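Local coordinates for protein 6-phosphogluconate dehydrogenase, NAD-binding (Mycolicibacterium smegmatis MC2 155, PDB 6SMT) that reduces imines with S enantioselectivity, binding NADPH as the nicotinamide cofactor, and belongs to a family related to hydroxyisobutyrate dehydrogenases, at residues D78-D81 with A82-A86; D131-T135 with R136-I140; S219-F222 with T223-Q227. One frame throughout, in Å; residues are numbered along the deposited sequence. Where two conformers were deposited one is given.

Contact 1 of 3, residues D78-D81 with A82-A86. With NDP (NADPH dihydro-nicotinamide-adenine-dinucleotide phosphate), chain L.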
loop_
_atom_site.group_PDB
_atom_site.type_symbol
_atom_site.label_atom_id
_atom_site.label_comp_id
_atom_site.label_asym_id
_atom_site.label_seq_id
_atom_site.Cartn_x
_atom_site.Cartn_y
_atom_site.Cartn_z
ATOM N N ASP B 78 1.201 -15.645 -23.273
ATOM C CA ASP B 78 2.018 -16.201 -24.390
ATOM C C ASP B 78 2.410 -17.648 -24.035
ATOM O O ASP B 78 2.283 -18.566 -24.896
ATOM C CB ASP B 78 3.249 -15.370 -24.691
ATOM C CG ASP B 78 2.909 -14.080 -25.445
ATOM O OD1 ASP B 78 1.904 -14.017 -26.128
ATOM O OD2 ASP B 78 3.757 -13.249 -25.423
ATOM N N ALA B 79 2.734 -17.918 -22.770
ATOM C CA ALA B 79 3.041 -19.290 -22.324
ATOM C C ALA B 79 1.790 -20.107 -22.327
ATOM O O ALA B 79 1.810 -21.268 -22.788
ATOM C CB ALA B 79 3.684 -19.234 -20.992
ATOM N N VAL B 80 0.654 -19.633 -21.781
ATOM C CA VAL B 80 -0.597 -20.412 -21.833
ATOM C C VAL B 80 -0.898 -20.862 -23.262
ATOM O O VAL B 80 -1.223 -22.021 -23.441
ATOM C CB VAL B 80 -1.791 -19.599 -21.282
ATOM C CG1 VAL B 80 -3.121 -20.304 -21.466
ATOM C CG2 VAL B 80 -1.581 -19.302 -19.809
ATOM N N ASP B 81 -0.843 -19.902 -24.184
ATOM C CA ASP B 81 -1.310 -20.187 -25.554
ATOM C C ASP B 81 -0.305 -21.139 -26.236
ATOM O O ASP B 81 -0.773 -22.015 -27.004
ATOM C CB ASP B 81 -1.486 -18.892 -26.306
ATOM C CG ASP B 81 -2.666 -18.067 -25.756
ATOM O OD1 ASP B 81 -3.503 -18.612 -24.954
ATOM O OD2 ASP B 81 -2.828 -16.897 -26.221
ATOM N N ALA B 82 0.963 -21.054 -25.889
ATOM C CA ALA B 82 1.958 -22.016 -26.445
ATOM C C ALA B 82 1.656 -23.427 -25.897
ATOM O O ALA B 82 1.768 -24.467 -26.662
ATOM C CB ALA B 82 3.350 -21.591 -26.114
ATOM N N ILE B 83 1.282 -23.567 -24.629
ATOM C CA ILE B 83 0.940 -24.877 -24.050
ATOM C C ILE B 83 -0.335 -25.390 -24.689
ATOM O O ILE B 83 -0.394 -26.573 -25.068
ATOM C CB ILE B 83 0.835 -24.752 -22.530
ATOM C CG1 ILE B 83 2.191 -24.459 -21.930
ATOM C CG2 ILE B 83 0.138 -25.946 -21.907
ATOM C CD1 ILE B 83 2.085 -23.927 -20.471
ATOM N N LEU B 84 -1.362 -24.586 -24.848
ATOM C CA LEU B 84 -2.629 -25.048 -25.422
ATOM C C LEU B 84 -2.382 -25.391 -26.906
ATOM O O LEU B 84 -2.961 -26.413 -27.341
ATOM C CB LEU B 84 -3.667 -23.951 -25.263
ATOM C CG LEU B 84 -4.107 -23.732 -23.823
ATOM C CD1 LEU B 84 -5.040 -22.516 -23.782
ATOM C CD2 LEU B 84 -4.777 -24.958 -23.219
ATOM N N THR B 85 -1.555 -24.640 -27.641
ATOM C CA THR B 85 -1.215 -24.981 -29.060
ATOM C C THR B 85 -0.594 -26.394 -29.039
ATOM O O THR B 85 -1.024 -27.238 -29.932
ATOM C CB THR B 85 -0.316 -23.952 -29.721
ATOM O OG1 THR B 85 -1.068 -22.734 -29.649
ATOM C CG2 THR B 85 0.035 -24.371 -31.136
ATOM N N ALA B 86 0.395 -26.663 -28.196
ATOM C CA ALA B 86 1.048 -27.991 -28.081
ATOM C C ALA B 86 0.011 -29.053 -27.745
ATOM O O ALA B 86 0.204 -30.264 -28.199
ATOM C CB ALA B 86 2.180 -28.000 -27.109
HETATM P PA NDP L . 6.017 -17.660 -12.866
HETATM O O1A NDP L . 5.058 -16.533 -13.117
HETATM O O2A NDP L . 7.458 -17.372 -12.582
HETATM O O5B NDP L . 5.887 -18.698 -14.057
HETATM C C5B NDP L . 6.742 -19.855 -14.006
HETATM C C4B NDP L . 6.043 -20.991 -14.709
HETATM O O4B NDP L . 5.766 -20.651 -16.097
HETATM C C3B NDP L . 6.924 -22.255 -14.768
HETATM O O3B NDP L . 6.129 -23.426 -14.736
HETATM C C2B NDP L . 7.583 -22.087 -16.120
HETATM O O2B NDP L . 8.089 -23.253 -16.762
HETATM C C1B NDP L . 6.368 -21.642 -16.910
HETATM N N9A NDP L . 6.673 -21.052 -18.208
HETATM C C8A NDP L . 7.286 -19.849 -18.476
HETATM N N7A NDP L . 7.388 -19.608 -19.762
HETATM C C5A NDP L . 6.828 -20.711 -20.385
HETATM C C6A NDP L . 6.671 -21.099 -21.741
HETATM N N6A NDP L . 6.984 -20.326 -22.777
HETATM N N1A NDP L . 6.089 -22.295 -21.977
HETATM C C2A NDP L . 5.715 -23.069 -20.955
HETATM N N3A NDP L . 5.837 -22.822 -19.646
HETATM C C4A NDP L . 6.420 -21.637 -19.429
HETATM O O3 NDP L . 5.555 -18.614 -11.663
HETATM P PN NDP L . 4.575 -18.610 -10.449
HETATM O O1N NDP L . 4.335 -20.007 -10.085
HETATM O O2N NDP L . 5.107 -17.700 -9.401
HETATM O O5D NDP L . 3.233 -17.901 -10.978
HETATM C C5D NDP L . 2.418 -18.528 -11.962
HETATM C C4D NDP L . 1.289 -17.570 -12.258
HETATM O O4D NDP L . 0.515 -17.415 -11.040
HETATM C C3D NDP L . 1.692 -16.162 -12.716
HETATM O O3D NDP L . 0.873 -15.672 -13.771
HETATM C C2D NDP L . 1.483 -15.333 -11.462
HETATM O O2D NDP L . 1.206 -13.952 -11.675
HETATM C C1D NDP L . 0.341 -16.023 -10.764
HETATM N N1N NDP L . 0.340 -15.854 -9.298
HETATM C C2N NDP L . 1.450 -16.176 -8.562
HETATM C C3N NDP L . 1.508 -15.950 -7.228
HETATM C C7N NDP L . 2.696 -16.279 -6.416
HETATM O O7N NDP L . 2.632 -15.971 -5.204
HETATM N N7N NDP L . 3.752 -16.892 -6.924
HETATM C C4N NDP L . 0.394 -15.323 -6.545
HETATM C C5N NDP L . -0.778 -15.059 -7.355
HETATM C C6N NDP L . -0.806 -15.344 -8.638
HETATM P P2B NDP L . 9.564 -23.762 -16.303
HETATM O O1X NDP L . 9.930 -24.793 -17.414
HETATM O O2X NDP L . 10.482 -22.544 -16.364
HETATM O O3X NDP L . 9.517 -24.329 -14.941
#

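Contact 2 of 3, residues D131-T135 with R136-I140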
loop_
_atom_site.group_PDB
_atom_site.type_symbol
_atom_site.label_atom_id
_atom_site.label_comp_id
_atom_site.label_asym_id
_atom_site.label_seq_id
_atom_site.Cartn_x
_atom_site.Cartn_y
_atom_site.Cartn_z
ATOM N N ASP B 131 1.433 -19.309 0.269
ATOM C CA ASP B 131 1.218 -19.895 1.626
ATOM C C ASP B 131 -0.297 -20.054 1.870
ATOM O O ASP B 131 -0.708 -21.014 2.617
ATOM C CB ASP B 131 1.914 -19.027 2.696
ATOM C CG ASP B 131 1.343 -17.635 2.757
ATOM O OD1 ASP B 131 1.816 -16.773 2.019
ATOM O OD2 ASP B 131 0.437 -17.437 3.541
ATOM N N THR B 132 -1.144 -19.206 1.264
ATOM C CA THR B 132 -2.595 -19.132 1.511
ATOM C C THR B 132 -3.322 -20.284 0.815
ATOM O O THR B 132 -4.510 -20.511 1.068
ATOM C CB THR B 132 -3.203 -17.785 1.018
ATOM O OG1 THR B 132 -3.132 -17.692 -0.450
ATOM C CG2 THR B 132 -2.569 -16.621 1.693
ATOM N N ILE B 133 -2.772 -20.833 -0.230
ATOM C CA ILE B 133 -3.501 -21.742 -1.114
ATOM C C ILE B 133 -3.931 -22.977 -0.342
ATOM O O ILE B 133 -3.117 -23.555 0.451
ATOM C CB ILE B 133 -2.665 -22.106 -2.345
ATOM C CG1 ILE B 133 -2.316 -20.891 -3.159
ATOM C CG2 ILE B 133 -3.259 -23.178 -3.211
ATOM C CD1 ILE B 133 -3.434 -20.167 -3.754
ATOM N N GLY B 134 -5.149 -23.374 -0.520
ATOM C CA GLY B 134 -5.714 -24.518 0.232
ATOM C C GLY B 134 -6.274 -24.083 1.565
ATOM O O GLY B 134 -6.566 -24.989 2.392
ATOM N N THR B 135 -6.393 -22.808 1.846
ATOM C CA THR B 135 -6.939 -22.211 3.094
ATOM C C THR B 135 -8.017 -21.192 2.766
ATOM O O THR B 135 -8.074 -20.618 1.624
ATOM C CB THR B 135 -5.863 -21.607 4.007
ATOM O OG1 THR B 135 -5.553 -20.270 3.589
ATOM C CG2 THR B 135 -4.583 -22.424 4.076
ATOM N N ARG B 136 -8.785 -20.795 3.780
ATOM C CA ARG B 136 -9.757 -19.712 3.625
ATOM C C ARG B 136 -9.111 -18.342 3.459
ATOM O O ARG B 136 -9.813 -17.409 3.077
ATOM C CB ARG B 136 -10.701 -19.742 4.819
ATOM C CG ARG B 136 -11.454 -21.062 4.933
ATOM C CD ARG B 136 -12.452 -21.374 3.836
ATOM N NE ARG B 136 -11.803 -22.124 2.792
ATOM C CZ ARG B 136 -12.235 -22.183 1.531
ATOM N NH1 ARG B 136 -13.374 -21.599 1.160
ATOM N NH2 ARG B 136 -11.523 -22.882 0.683
ATOM N N GLY B 137 -7.809 -18.214 3.603
ATOM C CA GLY B 137 -7.097 -16.959 3.333
ATOM C C GLY B 137 -6.789 -16.746 1.862
ATOM O O GLY B 137 -6.267 -15.650 1.575
ATOM N N ALA B 138 -7.004 -17.757 1.042
ATOM C CA ALA B 138 -6.812 -17.520 -0.402
ATOM C C ALA B 138 -8.040 -16.945 -1.019
ATOM O O ALA B 138 -9.174 -17.224 -0.603
ATOM C CB ALA B 138 -6.420 -18.810 -1.109
ATOM N N SER B 139 -7.830 -16.238 -2.136
ATOM C CA SER B 139 -8.934 -15.700 -2.948
ATOM C C SER B 139 -8.601 -15.879 -4.411
ATOM O O SER B 139 -7.532 -15.452 -4.837
ATOM C CB SER B 139 -9.171 -14.247 -2.642
ATOM O OG SER B 139 -10.121 -13.666 -3.547
ATOM N N ILE B 140 -9.546 -16.450 -5.166
ATOM C CA ILE B 140 -9.394 -16.659 -6.623
ATOM C C ILE B 140 -10.659 -16.103 -7.250
ATOM O O ILE B 140 -11.803 -16.428 -6.838
ATOM C CB ILE B 140 -9.108 -18.118 -6.990
ATOM C CG1 ILE B 140 -7.977 -18.711 -6.157
ATOM C CG2 ILE B 140 -8.798 -18.157 -8.488
ATOM C CD1 ILE B 140 -7.729 -20.163 -6.449
#

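Contact 3 of 3, residues S219-F222 with T223-Q227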
loop_
_atom_site.group_PDB
_atom_site.type_symbol
_atom_site.label_atom_id
_atom_site.label_comp_id
_atom_site.label_asym_id
_atom_site.label_seq_id
_atom_site.Cartn_x
_atom_site.Cartn_y
_atom_site.Cartn_z
ATOM N N SER B 219 -7.223 0.380 5.121
ATOM C CA SER B 219 -8.592 -0.016 4.687
ATOM C C SER B 219 -9.603 1.060 4.983
ATOM O O SER B 219 -10.373 1.394 4.067
ATOM C CB SER B 219 -8.998 -1.359 5.268
ATOM O OG SER B 219 -8.527 -2.402 4.441
ATOM N N PRO B 220 -9.657 1.683 6.198
ATOM C CA PRO B 220 -10.689 2.703 6.334
ATOM C C PRO B 220 -10.509 3.940 5.481
ATOM O O PRO B 220 -11.482 4.537 5.050
ATOM C CB PRO B 220 -10.609 3.039 7.827
ATOM C CG PRO B 220 -10.031 1.800 8.431
ATOM C CD PRO B 220 -8.988 1.324 7.434
ATOM N N ILE B 221 -9.223 4.271 5.222
ATOM C CA ILE B 221 -8.908 5.413 4.352
ATOM C C ILE B 221 -9.388 5.085 2.924
ATOM O O ILE B 221 -9.990 5.926 2.239
ATOM C CB ILE B 221 -7.445 5.803 4.477
ATOM C CG1 ILE B 221 -7.242 6.408 5.876
ATOM C CG2 ILE B 221 -7.058 6.733 3.394
ATOM C CD1 ILE B 221 -5.852 6.587 6.282
ATOM N N PHE B 222 -9.067 3.877 2.417
ATOM C CA PHE B 222 -9.455 3.464 1.062
ATOM C C PHE B 222 -10.995 3.438 0.951
ATOM O O PHE B 222 -11.549 3.848 -0.049
ATOM C CB PHE B 222 -8.860 2.116 0.716
ATOM C CG PHE B 222 -7.359 2.052 0.548
ATOM C CD1 PHE B 222 -6.555 3.181 0.443
ATOM C CD2 PHE B 222 -6.783 0.852 0.300
ATOM C CE1 PHE B 222 -5.188 3.052 0.255
ATOM C CE2 PHE B 222 -5.414 0.727 0.077
ATOM C CZ PHE B 222 -4.631 1.821 0.048
ATOM N N THR B 223 -11.677 2.938 1.972
ATOM C CA THR B 223 -13.150 2.918 1.961
ATOM C C THR B 223 -13.688 4.323 1.803
ATOM O O THR B 223 -14.572 4.529 0.951
ATOM C CB THR B 223 -13.661 2.329 3.262
ATOM O OG1 THR B 223 -13.280 0.959 3.271
ATOM C CG2 THR B 223 -15.165 2.506 3.403
ATOM N N GLU B 224 -13.105 5.290 2.520
ATOM C CA GLU B 224 -13.550 6.685 2.388
ATOM C C GLU B 224 -13.246 7.274 1.010
ATOM O O GLU B 224 -14.113 7.963 0.420
ATOM C CB GLU B 224 -13.022 7.544 3.556
ATOM C CG GLU B 224 -13.498 8.993 3.367
ATOM C CD GLU B 224 -13.183 9.945 4.499
ATOM O OE1 GLU B 224 -12.659 9.456 5.545
ATOM O OE2 GLU B 224 -13.364 11.177 4.323
ATOM N N VAL B 225 -12.048 7.031 0.508
ATOM C CA VAL B 225 -11.649 7.579 -0.801
ATOM C C VAL B 225 -12.574 6.978 -1.868
ATOM O O VAL B 225 -13.071 7.733 -2.705
ATOM C CB VAL B 225 -10.171 7.298 -1.096
ATOM C CG1 VAL B 225 -9.835 7.510 -2.534
ATOM C CG2 VAL B 225 -9.256 8.048 -0.145
ATOM N N ALA B 226 -12.869 5.684 -1.853
ATOM C CA ALA B 226 -13.793 5.076 -2.817
ATOM C C ALA B 226 -15.190 5.676 -2.776
ATOM O O ALA B 226 -15.745 5.964 -3.805
ATOM C CB ALA B 226 -13.861 3.600 -2.588
ATOM N N GLN B 227 -15.697 5.940 -1.560
ATOM C CA GLN B 227 -17.037 6.558 -1.436
ATOM C C GLN B 227 -17.007 7.969 -1.994
ATOM O O GLN B 227 -17.937 8.367 -2.686
ATOM C CB GLN B 227 -17.497 6.459 -0.000
ATOM C CG GLN B 227 -18.969 6.933 0.119
ATOM C CD GLN B 227 -19.909 5.925 -0.513
ATOM O OE1 GLN B 227 -19.790 4.744 -0.184
ATOM N NE2 GLN B 227 -20.742 6.344 -1.488
#

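Contact 1 of 3, residues D78-D81 with A82-A86
Val80 and Leu84, one helical turn apart, lie side by side and point the same way, with CG1 of Val80 3.7 Å from CD1 of Leu84. CG1 of Val80 stands opposite its own backbone N (chi1 173°), which sets this methyl alongside the leucine, and both residues pack on Thr110 of helix 104-116. Such branched aliphatic groups suit the buried face, where the backbone polar atoms are already used: Leu84 N donates to Val80 O at 2.9 Å, and Ile83 N to Ala79 O at 3.0 Å. On another buried face the bound cofactor takes over as packing partner. CB of Ala79 comes to 3.5 Å from C5A of the adenine, close enough because alanine is short, while CD1 of Ile83 reaches C2A at 3.8 Å. CG1 of Ile83, beside its own backbone N (chi1 -67°), passes 3.3 Å from Ala79 O, and the extended chain carries CD1 on to the adenine.

The solvent side is looser. Ala82 presents only a methyl there, and Asp78 spends its carboxylate on a salt bridge to Arg106. Thr85 OG1 turns back to donate to Asp81 O at 2.8 Å; Thr85 N reaches that oxygen from the opposite face of the carbonyl plane. The threonine hydroxyl is thus satisfied within the helix, and one carbonyl serves two donors. The carboxylate of the buried Asp81 instead meets Thr110 through OD1. Helix 77-87 is the crossover of a beta-alpha-beta unit between strands 69-72 and 95-98, and its first turns wall the adenine pocket of a Rossmann-type dinucleotide-binding domain.

Contact 2 of 3, residues D131-T135 with R136-I140
The flat carbonyl group of Thr135 has a different neighbour on each face. On one, Ala138 N hangs above the plane, 54° out of it, and donates to Thr135 O at 3.1 Å; on the other, NE of Arg136 lies 3.9 Å from Thr135 C, its guanidinium set obliquely to that group. The edges carry the chain itself, CA of Thr135 and N of Arg136. These contacts belong to two beta turns sharing Thr135, a type II turn from Thr132 to Thr135 and a type I turn from Thr135 to Ala138, which bring the chain into strand 139-143. The arginine chain bends at chi2 and chi3 to fold over the turn, and its NH2 donates to Asp157 O. A long, flexible residue suits this exposed corner, covering the backbone and still reaching another loop.

Gly134 occupies the third position of the type II turn with phi 86°, where a beta carbon would be jammed against the oxygen of Ile133. Across the double turn, CB of Ala138 fits against Thr132, 3.5 Å from its OG1, and lies 4.2 Å from CD1 of Ile133. A methyl suits this buried position between Thr132 and Ile133. Thr132 OG1 has its polar partners in Pro129 O and Thr128 OG1, while Ile133 packs on Met21, an NADPH-binding residue. The hydroxyl of Thr135, held between its own backbone N and carbonyl carbon (chi1 84°), works both ways: OG1 donates to Thr132 O at 2.7 Å and accepts from Gly137 N at 3.1 Å, the latter bond closing an ST turn.

Contact 3 of 3, residues S219-F222 with T223-Q227
Ile221 and Val225 sit on one face of the helix, a turn apart, their CG2 atoms at a loose 4.4 Å. The nearer approach is to the backbone: CG2 of Val225 stands beside its own N and comes 3.3 Å from Ile221 O, the same oxygen that accepts from Val225 N at 2.9 Å. Phe222 starts away from the following turn, with CG beside its own backbone N (chi1 -68°), and its ring finds its partner on another chain; the small methyl of Ala226 lies just 3.4 Å from Phe222 O. Thr223 N donates to Ser219 O, and Thr223 OG1 lies 3.0 Å from the same oxygen. Pro220 has no N-H to give to the turn before, and the helix kinks there. Glu224 stretches out fully and forms a salt bridge with Arg228 one turn on.

Helix 204-231 runs along the dimer interface. The Phe222 ring stacks with Phe190 of the second subunit, Ser219 OG is hydrogen-bonded to His212 ND1 of that subunit, and Ile221 touches both its Phe183 and the bound ethylhexanol, while Val225 packs within its own chain on the loop residues Ile285 and Ser286, beyond helix 263-280.

How the contacts relate
Contacts 1 and 2 lie in the NADPH-binding domain and contact 3 in the C-terminal domain; contacts 1 and 3 stand on opposite sides of the chain's centre, about 40 Å apart between centres. Contact 1 is the most buried, contact 3 partly so, and contact 2 mainly at the surface. Both helical contacts repeat main-chain bonding with a threonine hydroxyl turned back to a carbonyl, but they face different partners: adenine and a neighbouring helix in contact 1, the second subunit and the bound alcohol in contact 3. In contact 2, on the connection between antiparallel strands 120-126 and 139-143, two beta turns, a glycine at the type II turn and a two-way hydroxyl take the place of helical bonding.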